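Local coordinates for protein telomerase reverse transcriptase (Takifugu rubripes, PDB 4LMO) that elongates telomeres as the reverse transcriptase subunit of telomerase, copying a template within the enzyme's RNA, which this RNA-binding domain helps to hold, at residues R67-M72 and L194-Q199; V73-Q78 and C178-I183. One frame throughout, in Å; residues are numbered along the deposited sequence.

Interaction 1: residues R67-M72 and L194-Q199; sequences RRFFNM and LSYRTQ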
loop_
_atom_site.group_PDB
_atom_site.type_symbol
_atom_site.label_atom_id
_atom_site.label_comp_id
_atom_site.label_asym_id
_atom_site.label_seq_id
_atom_site.Cartn_x
_atom_site.Cartn_y
_atom_site.Cartn_z
ATOM N N ARG A 67 19.643 -6.823 17.116
ATOM C CA ARG A 67 19.232 -5.792 18.072
ATOM C C ARG A 67 18.651 -4.553 17.387
ATOM O O ARG A 67 17.651 -4.000 17.850
ATOM C CB ARG A 67 20.390 -5.407 19.001
ATOM C CG ARG A 67 19.932 -4.784 20.311
ATOM C CD ARG A 67 21.091 -4.216 21.115
ATOM N NE ARG A 67 20.617 -3.304 22.157
ATOM C CZ ARG A 67 20.540 -1.980 22.029
ATOM N NH1 ARG A 67 20.913 -1.384 20.901
ATOM N NH2 ARG A 67 20.090 -1.245 23.037
ATOM N N ARG A 68 19.275 -4.142 16.283
ATOM C CA ARG A 68 18.835 -2.992 15.489
ATOM C C ARG A 68 17.381 -3.138 15.039
ATOM O O ARG A 68 16.579 -2.213 15.190
ATOM C CB ARG A 68 19.746 -2.808 14.269
ATOM C CG ARG A 68 19.710 -1.412 13.659
ATOM C CD ARG A 68 20.339 -1.373 12.274
ATOM N NE ARG A 68 21.793 -1.544 12.289
ATOM C CZ ARG A 68 22.676 -0.547 12.273
ATOM N NH1 ARG A 68 22.271 0.722 12.245
ATOM N NH2 ARG A 68 23.975 -0.818 12.287
ATOM N N PHE A 69 17.052 -4.310 14.500
ATOM C CA PHE A 69 15.714 -4.582 13.984
ATOM C C PHE A 69 14.736 -5.001 15.079
ATOM O O PHE A 69 13.527 -4.799 14.943
ATOM C CB PHE A 69 15.774 -5.620 12.857
ATOM C CG PHE A 69 16.485 -5.130 11.622
ATOM C CD1 PHE A 69 17.867 -5.262 11.497
ATOM C CD2 PHE A 69 15.777 -4.521 10.591
ATOM C CE1 PHE A 69 18.525 -4.804 10.364
ATOM C CE2 PHE A 69 16.429 -4.062 9.456
ATOM C CZ PHE A 69 17.805 -4.204 9.343
ATOM N N PHE A 70 15.261 -5.569 16.165
ATOM C CA PHE A 70 14.442 -5.914 17.327
ATOM C C PHE A 70 13.836 -4.670 17.976
ATOM O O PHE A 70 12.697 -4.698 18.436
ATOM C CB PHE A 70 15.243 -6.711 18.366
ATOM C CG PHE A 70 14.448 -7.068 19.595
ATOM C CD1 PHE A 70 14.671 -6.410 20.802
ATOM C CD2 PHE A 70 13.457 -8.047 19.539
ATOM C CE1 PHE A 70 13.932 -6.732 21.932
ATOM C CE2 PHE A 70 12.714 -8.371 20.663
ATOM C CZ PHE A 70 12.953 -7.713 21.862
ATOM N N ASN A 71 14.601 -3.583 18.007
ATOM C CA ASN A 71 14.129 -2.330 18.587
ATOM C C ASN A 71 13.040 -1.636 17.767
ATOM O O ASN A 71 12.360 -0.740 18.269
ATOM C CB ASN A 71 15.303 -1.384 18.845
ATOM C CG ASN A 71 16.211 -1.872 19.961
ATOM O OD1 ASN A 71 17.431 -1.750 19.877
ATOM N ND2 ASN A 71 15.618 -2.430 21.017
ATOM N N MET A 72 12.871 -2.069 16.518
ATOM C CA MET A 72 11.853 -1.519 15.622
ATOM C C MET A 72 10.485 -2.175 15.822
ATOM O O MET A 72 9.473 -1.657 15.346
ATOM C CB MET A 72 12.275 -1.680 14.157
ATOM C CG MET A 72 13.638 -1.110 13.798
ATOM S SD MET A 72 14.053 -1.508 12.088
ATOM C CE MET A 72 15.783 -1.041 12.030
ATOM N N LEU A 194 26.558 4.770 7.661
ATOM C CA LEU A 194 25.653 5.615 6.880
ATOM C C LEU A 194 25.076 4.847 5.690
ATOM O O LEU A 194 23.882 4.938 5.408
ATOM C CB LEU A 194 26.357 6.894 6.408
ATOM C CG LEU A 194 25.566 7.883 5.537
ATOM C CD1 LEU A 194 24.297 8.370 6.226
ATOM C CD2 LEU A 194 26.437 9.061 5.128
ATOM N N SER A 195 25.939 4.091 5.013
ATOM C CA SER A 195 25.556 3.239 3.887
ATOM C C SER A 195 24.535 2.172 4.294
ATOM O O SER A 195 23.602 1.878 3.545
ATOM C CB SER A 195 26.801 2.586 3.278
ATOM O OG SER A 195 26.462 1.534 2.390
ATOM N N TYR A 196 24.722 1.600 5.478
ATOM C CA TYR A 196 23.812 0.585 6.001
ATOM C C TYR A 196 22.486 1.194 6.463
ATOM O O TYR A 196 21.428 0.582 6.305
ATOM C CB TYR A 196 24.478 -0.196 7.136
ATOM C CG TYR A 196 23.729 -1.437 7.567
ATOM C CD1 TYR A 196 23.376 -2.423 6.641
ATOM C CD2 TYR A 196 23.392 -1.638 8.906
ATOM C CE1 TYR A 196 22.694 -3.565 7.037
ATOM C CE2 TYR A 196 22.713 -2.777 9.310
ATOM C CZ TYR A 196 22.365 -3.735 8.375
ATOM O OH TYR A 196 21.693 -4.864 8.778
ATOM N N ARG A 197 22.558 2.397 7.030
ATOM C CA ARG A 197 21.364 3.165 7.392
ATOM C C ARG A 197 20.546 3.535 6.149
ATOM O O ARG A 197 19.318 3.424 6.156
ATOM C CB ARG A 197 21.746 4.404 8.219
ATOM C CG ARG A 197 21.519 4.220 9.714
ATOM C CD ARG A 197 22.709 4.619 10.579
ATOM N NE ARG A 197 22.757 6.045 10.904
ATOM C CZ ARG A 197 23.345 6.560 11.985
ATOM N NH1 ARG A 197 23.929 5.772 12.880
ATOM N NH2 ARG A 197 23.334 7.871 12.180
ATOM N N THR A 198 21.242 3.934 5.083
ATOM C CA THR A 198 20.622 4.253 3.793
ATOM C C THR A 198 19.963 3.011 3.170
ATOM O O THR A 198 18.863 3.094 2.614
ATOM C CB THR A 198 21.657 4.852 2.808
ATOM O OG1 THR A 198 22.400 5.890 3.457
ATOM C CG2 THR A 198 20.976 5.431 1.577
ATOM N N GLN A 199 20.648 1.873 3.275
ATOM C CA GLN A 199 20.161 0.585 2.778
ATOM C C GLN A 199 18.831 0.181 3.429
ATOM O O GLN A 199 17.887 -0.205 2.732
ATOM C CB GLN A 199 21.230 -0.490 3.007
ATOM C CG GLN A 199 20.879 -1.886 2.509
ATOM C CD GLN A 199 21.982 -2.892 2.793
ATOM O OE1 GLN A 199 23.110 -2.745 2.316
ATOM N NE2 GLN A 199 21.661 -3.924 3.568
#

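Interaction 2: residues V73-Q78 and C178-I183; sequences VPLFSQ and CDWLKI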
loop_
_atom_site.group_PDB
_atom_site.type_symbol
_atom_site.label_atom_id
_atom_site.label_comp_id
_atom_site.label_asym_id
_atom_site.label_seq_id
_atom_site.Cartn_x
_atom_site.Cartn_y
_atom_site.Cartn_z
ATOM N N VAL A 73 10.465 -3.313 16.514
ATOM C CA VAL A 73 9.231 -4.083 16.739
ATOM C C VAL A 73 8.045 -3.239 17.238
ATOM O O VAL A 73 6.963 -3.313 16.649
ATOM C CB VAL A 73 9.463 -5.322 17.650
ATOM C CG1 VAL A 73 8.142 -5.973 18.043
ATOM C CG2 VAL A 73 10.354 -6.340 16.956
ATOM N N PRO A 74 8.245 -2.425 18.302
ATOM C CA PRO A 74 7.141 -1.616 18.832
ATOM C C PRO A 74 6.534 -0.655 17.809
ATOM O O PRO A 74 5.314 -0.474 17.787
ATOM C CB PRO A 74 7.797 -0.829 19.973
ATOM C CG PRO A 74 8.936 -1.687 20.406
ATOM C CD PRO A 74 9.459 -2.278 19.131
ATOM N N LEU A 75 7.383 -0.057 16.975
ATOM C CA LEU A 75 6.940 0.888 15.952
ATOM C C LEU A 75 6.130 0.229 14.850
ATOM O O LEU A 75 5.140 0.792 14.373
ATOM C CB LEU A 75 8.134 1.616 15.339
ATOM C CG LEU A 75 8.603 2.883 16.048
ATOM C CD1 LEU A 75 9.808 3.476 15.331
ATOM C CD2 LEU A 75 7.465 3.886 16.133
ATOM N N PHE A 76 6.562 -0.960 14.441
ATOM C CA PHE A 76 5.884 -1.691 13.380
ATOM C C PHE A 76 4.632 -2.395 13.900
ATOM O O PHE A 76 3.673 -2.597 13.149
ATOM C CB PHE A 76 6.846 -2.651 12.678
ATOM C CG PHE A 76 7.779 -1.968 11.710
ATOM C CD1 PHE A 76 7.446 -1.860 10.362
ATOM C CD2 PHE A 76 8.984 -1.422 12.144
ATOM C CE1 PHE A 76 8.297 -1.227 9.468
ATOM C CE2 PHE A 76 9.840 -0.787 11.252
ATOM C CZ PHE A 76 9.496 -0.691 9.913
ATOM N N SER A 77 4.639 -2.748 15.186
ATOM C CA SER A 77 3.440 -3.228 15.869
ATOM C C SER A 77 2.398 -2.117 15.898
ATOM O O SER A 77 1.211 -2.365 15.675
ATOM C CB SER A 77 3.764 -3.668 17.298
ATOM O OG SER A 77 4.723 -4.709 17.310
ATOM N N GLN A 78 2.862 -0.898 16.168
ATOM C CA GLN A 78 2.026 0.299 16.162
ATOM C C GLN A 78 1.408 0.528 14.782
ATOM O O GLN A 78 0.209 0.798 14.672
ATOM C CB GLN A 78 2.851 1.517 16.586
ATOM C CG GLN A 78 2.042 2.777 16.855
ATOM C CD GLN A 78 2.908 4.015 17.021
ATOM O OE1 GLN A 78 2.453 5.137 16.794
ATOM N NE2 GLN A 78 4.164 3.819 17.417
ATOM N N CYS A 178 16.070 9.842 10.844
ATOM C CA CYS A 178 15.420 8.626 11.309
ATOM C C CYS A 178 16.250 7.948 12.394
ATOM O O CYS A 178 17.225 7.246 12.097
ATOM C CB CYS A 178 15.191 7.667 10.137
ATOM S SG CYS A 178 14.463 8.434 8.674
ATOM N N ASP A 179 15.855 8.166 13.648
ATOM C CA ASP A 179 16.519 7.564 14.805
ATOM C C ASP A 179 16.350 6.045 14.834
ATOM O O ASP A 179 17.230 5.326 15.318
ATOM C CB ASP A 179 15.972 8.156 16.111
ATOM C CG ASP A 179 16.600 9.500 16.469
ATOM O OD1 ASP A 179 17.203 10.158 15.595
ATOM O OD2 ASP A 179 16.479 9.902 17.646
ATOM N N TRP A 180 15.221 5.571 14.309
ATOM C CA TRP A 180 14.860 4.151 14.353
ATOM C C TRP A 180 15.773 3.260 13.549
ATOM O O TRP A 180 15.703 2.034 13.660
ATOM C CB TRP A 180 13.407 3.955 13.932
ATOM C CG TRP A 180 13.129 4.265 12.478
ATOM C CD1 TRP A 180 12.801 5.495 11.919
ATOM C CD2 TRP A 180 13.133 3.324 11.349
ATOM N NE1 TRP A 180 12.611 5.384 10.566
ATOM C CE2 TRP A 180 12.794 4.113 10.159
ATOM C CE3 TRP A 180 13.378 1.961 11.207
ATOM C CZ2 TRP A 180 12.707 3.541 8.897
ATOM C CZ3 TRP A 180 13.286 1.395 9.928
ATOM C CH2 TRP A 180 12.958 2.168 8.803
ATOM N N LEU A 181 16.635 3.871 12.736
ATOM C CA LEU A 181 17.622 3.140 11.945
ATOM C C LEU A 181 18.890 2.855 12.745
ATOM O O LEU A 181 19.680 1.979 12.379
ATOM C CB LEU A 181 18.008 3.945 10.698
ATOM C CG LEU A 181 16.978 4.268 9.613
ATOM C CD1 LEU A 181 17.566 5.256 8.616
ATOM C CD2 LEU A 181 16.516 3.006 8.901
ATOM N N LYS A 182 19.072 3.596 13.835
ATOM C CA LYS A 182 20.348 3.653 14.546
ATOM C C LYS A 182 20.450 2.692 15.727
ATOM O O LYS A 182 19.451 2.366 16.368
ATOM C CB LYS A 182 20.606 5.080 15.043
ATOM C CG LYS A 182 20.431 6.165 13.995
ATOM C CD LYS A 182 20.462 7.545 14.632
ATOM C CE LYS A 182 20.234 8.630 13.594
ATOM N NZ LYS A 182 19.905 9.943 14.215
ATOM N N ILE A 183 21.675 2.254 16.007
ATOM C CA ILE A 183 21.995 1.531 17.241
ATOM C C ILE A 183 22.828 2.386 18.198
ATOM O O ILE A 183 23.098 1.978 19.330
ATOM C CB ILE A 183 22.727 0.191 16.980
ATOM C CG1 ILE A 183 23.689 0.291 15.785
ATOM C CG2 ILE A 183 21.725 -0.932 16.779
ATOM C CD1 ILE A 183 25.096 0.724 16.145
#

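Interaction 1: residues R67-M72 and L194-Q199
One face of the Arg68 guanidinium is covered by the edge of the Tyr196 ring, whose CD2 stands 3.4 Å above the guanidinium plane, off toward its rim. The two planes are 82° apart, so this is an edge-on meeting and not a stack; NE of Arg68 comes to 3.4 Å from CE2 of Tyr196. At the edge of the Phe69 ring, near its plane, the Tyr196 hydroxyl OH lies 3.5 Å from CE1 of Phe69. Tyr196 reaches both neighbours because CG is anti to its backbone N (chi1 -169°), which carries the ring across to helix 67-70. That helix is joined to the start of helix 191-220 within the telomerase RNA-binding domain, and residues 67-70 and 194-196 fall in regions that, by similarity, interact with the RNA template. Arginine suits this place by its length and its several N-H groups: NH1 forms a salt bridge with Glu193 OE2 and has a second partner in Leu181. With an alanine here, Glu193 would probably lose its salt-bridge partner, keeping a long, weak pairing with Arg197, and the CD2-CE2 edge of Tyr196 would lose the guanidinium packed against it. Phe69 is buried; it meets Phe49 edge-to-face and also touches Ile200.

Interaction 2: residues V73-Q78 and C178-I183
The 73-78 segment is the first part of helix 73-85, whereas 178-183 is a loop with a short 3-10 turn at 179-181; the two backbones come nearest at Leu75 and Trp180, with 8.7 Å between their CA atoms. At that spacing the contact is made by side chains. Leu75 points toward the turn, and its CD1 lies 3.9 Å from CB of Trp180, the two side chains crossing at about a right angle. In Trp180, CG sits between the backbone N and the carbonyl carbon (chi1 67°), which sets the indole so that CZ3 comes up to Phe76, 4.3 Å from CE2 of Phe76, near the plane of the phenyl ring and at its edge. Leu181 from the same turn places CD2 over one indole face, 3.6 Å above the plane and toward the rim, while Phe204 meets the indole edge-to-face. The contact joins helix 73-85 of the telomerase RNA-binding domain to the loop before helix 191-220, which lies in a region that by similarity interacts with the RNA template. Leucine and phenylalanine suit the helix face here because it is shared with Leu138, which both touch, and with helix 40-48, where Phe76 packs on Leu43 and Ile44. The segments therefore meet through apolar groups alone, and tryptophan can be buried here at little polar cost, since its one side-chain donor, NE1, is satisfied by the carbonyl O of Leu138.

Overall arrangement
Interactions 1 and 2 lie side by side, their centres about 9 Å apart, and interaction 2 is nested in the chain between the two segments of interaction 1. Helices 67-70 and 73-85 follow one another and face, in turn, helix 191-220 and the loop that precedes it. The contacts are tied by a probable hydrogen bond of 2.9 Å from Arg68 NH1 to Leu181 O, and by Met72, whose CE packs 3.5 Å from Trp180 O. The centres of interactions 1 and 2 lie about 22 and 19 Å from the centre of the chain. Residues 67-70, 178-183 and 194-196 fall in regions that by similarity contact the template RNA, so the pair probably helps to shape an RNA-binding surface.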